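Local coordinates for protein beta2-microglobulin (Anolis carolinensis, PDB 7CPO) that pairs with the heavy chain as the light chain of an MHC class I molecule and probably supports peptide presentation to T cells, at residues C80-H84 with I85-Q89. Sequence-based numbering, arbitrary orientation.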
loop_
_atom_site.group_PDB
_atom_site.type_symbol
_atom_site.label_atom_id
_atom_site.label_comp_id
_atom_site.label_asym_id
_atom_site.label_seq_id
_atom_site.Cartn_x
_atom_site.Cartn_y
_atom_site.Cartn_z
ATOM N N CYS B 80 16.702 9.558 5.335
ATOM C CA CYS B 80 16.393 8.354 4.591
ATOM C C CYS B 80 17.054 8.452 3.224
ATOM O O CYS B 80 16.892 9.450 2.523
ATOM C CB CYS B 80 14.869 8.169 4.461
ATOM S SG CYS B 80 14.400 6.886 3.282
ATOM N N LYS B 81 17.801 7.424 2.853
ATOM C CA LYS B 81 18.484 7.373 1.571
ATOM C C LYS B 81 17.745 6.397 0.664
ATOM O O LYS B 81 17.673 5.198 0.961
ATOM C CB LYS B 81 19.940 6.953 1.763
ATOM C CG LYS B 81 20.784 6.919 0.502
ATOM C CD LYS B 81 22.151 6.319 0.827
ATOM C CE LYS B 81 22.838 5.745 -0.403
ATOM N NZ LYS B 81 24.172 5.150 -0.061
ATOM N N VAL B 82 17.208 6.910 -0.442
ATOM C CA VAL B 82 16.446 6.127 -1.412
ATOM C C VAL B 82 17.260 6.013 -2.696
ATOM O O VAL B 82 17.663 7.030 -3.273
ATOM C CB VAL B 82 15.080 6.775 -1.704
ATOM C CG1 VAL B 82 14.340 5.997 -2.799
ATOM C CG2 VAL B 82 14.250 6.887 -0.428
ATOM N N GLU B 83 17.485 4.782 -3.148
ATOM C CA GLU B 83 18.120 4.511 -4.433
ATOM C C GLU B 83 17.141 3.776 -5.342
ATOM O O GLU B 83 16.477 2.827 -4.904
ATOM C CB GLU B 83 19.384 3.678 -4.252
ATOM C CG GLU B 83 20.294 4.199 -3.181
ATOM C CD GLU B 83 21.280 3.156 -2.740
ATOM O OE1 GLU B 83 21.181 2.666 -1.593
ATOM O OE2 GLU B 83 22.142 2.802 -3.561
ATOM N N HIS B 84 17.062 4.203 -6.603
ATOM C CA HIS B 84 16.107 3.631 -7.547
ATOM C C HIS B 84 16.570 3.905 -8.969
ATOM O O HIS B 84 17.260 4.890 -9.232
ATOM C CB HIS B 84 14.696 4.196 -7.335
ATOM C CG HIS B 84 13.645 3.530 -8.167
ATOM N ND1 HIS B 84 12.962 4.184 -9.169
ATOM C CD2 HIS B 84 13.160 2.266 -8.147
ATOM C CE1 HIS B 84 12.101 3.354 -9.729
ATOM N NE2 HIS B 84 12.198 2.185 -9.123
ATOM N N ILE B 85 16.131 3.038 -9.889
ATOM C CA ILE B 85 16.550 3.101 -11.291
ATOM C C ILE B 85 16.270 4.462 -11.917
ATOM O O ILE B 85 16.968 4.874 -12.850
ATOM C CB ILE B 85 15.856 1.978 -12.086
ATOM C CG1 ILE B 85 16.406 1.891 -13.507
ATOM C CG2 ILE B 85 14.367 2.200 -12.108
ATOM C CD1 ILE B 85 17.470 0.857 -13.657
ATOM N N THR B 86 15.246 5.172 -11.439
ATOM C CA THR B 86 14.924 6.502 -11.943
ATOM C C THR B 86 15.741 7.605 -11.288
ATOM O O THR B 86 15.646 8.759 -11.715
ATOM C CB THR B 86 13.443 6.805 -11.725
ATOM O OG1 THR B 86 13.157 6.797 -10.314
ATOM C CG2 THR B 86 12.583 5.771 -12.441
ATOM N N LEU B 87 16.517 7.290 -10.256
ATOM C CA LEU B 87 17.273 8.299 -9.523
ATOM C C LEU B 87 18.749 8.157 -9.860
ATOM O O LEU B 87 19.417 7.244 -9.346
ATOM C CB LEU B 87 17.049 8.159 -8.014
ATOM C CG LEU B 87 15.597 8.306 -7.558
ATOM C CD1 LEU B 87 15.504 8.300 -6.033
ATOM C CD2 LEU B 87 14.973 9.558 -8.152
ATOM N N PRO B 88 19.304 9.026 -10.714
ATOM C CA PRO B 88 20.716 8.860 -11.115
ATOM C C PRO B 88 21.690 8.905 -9.942
ATOM O O PRO B 88 22.665 8.139 -9.915
ATOM C CB PRO B 88 20.929 10.019 -12.101
ATOM C CG PRO B 88 19.540 10.369 -12.594
ATOM C CD PRO B 88 18.643 10.141 -11.417
ATOM N N GLN B 89 21.442 9.776 -8.959
ATOM C CA GLN B 89 22.179 9.764 -7.706
ATOM C C GLN B 89 21.262 9.327 -6.571
ATOM O O GLN B 89 20.048 9.475 -6.679
ATOM C CB GLN B 89 22.741 11.155 -7.394
ATOM C CG GLN B 89 23.451 11.779 -8.572
ATOM C CD GLN B 89 24.901 11.327 -8.669
ATOM O OE1 GLN B 89 25.296 10.311 -8.081
ATOM N NE2 GLN B 89 25.704 12.080 -9.411
#
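His84 O receives the shortest bond of this turn, from Leu87 N at 2.7 Å. This bond closes a type I beta turn running from His84 to Leu87, and the imidazole is tied into the same turn. Its CG stands anti to the backbone N (chi1 -173°) and beside the carbonyl carbon, which lays a ring face over Ile85 N. The ring edge meets a hydroxyl: His84 ND1 and Thr86 OG1 lie 2.9 Å apart in a nearly straight hydrogen bond, OG1 close to the ring plane. Either atom could be the donor. Across one face of the imidazole sits the Ile85 methyl CG2, 3.7 Å from the ring centroid and only 20° off the normal, a CH-pi contact shifted toward CE1. Outside the turn, His84 NE2 is hydrogen-bonded to Pro32 O and Phe30 packs edge-to-face with the ring, so both ring nitrogens are engaged and the rotation of the buried imidazole is fixed. The Leu87 side chain reaches back to the strand, its CD1 lying 3.7 Å from Val82 O and, in a looser apolar contact, 4.1 Å from Val82 CG1. The turn opens the loop that leads from strand 78-83 to strand 91-94, the F-G loop of an immunoglobulin C1-set domain, just beyond the strand whose Cys80 makes the intersheet disulfide with Cys25.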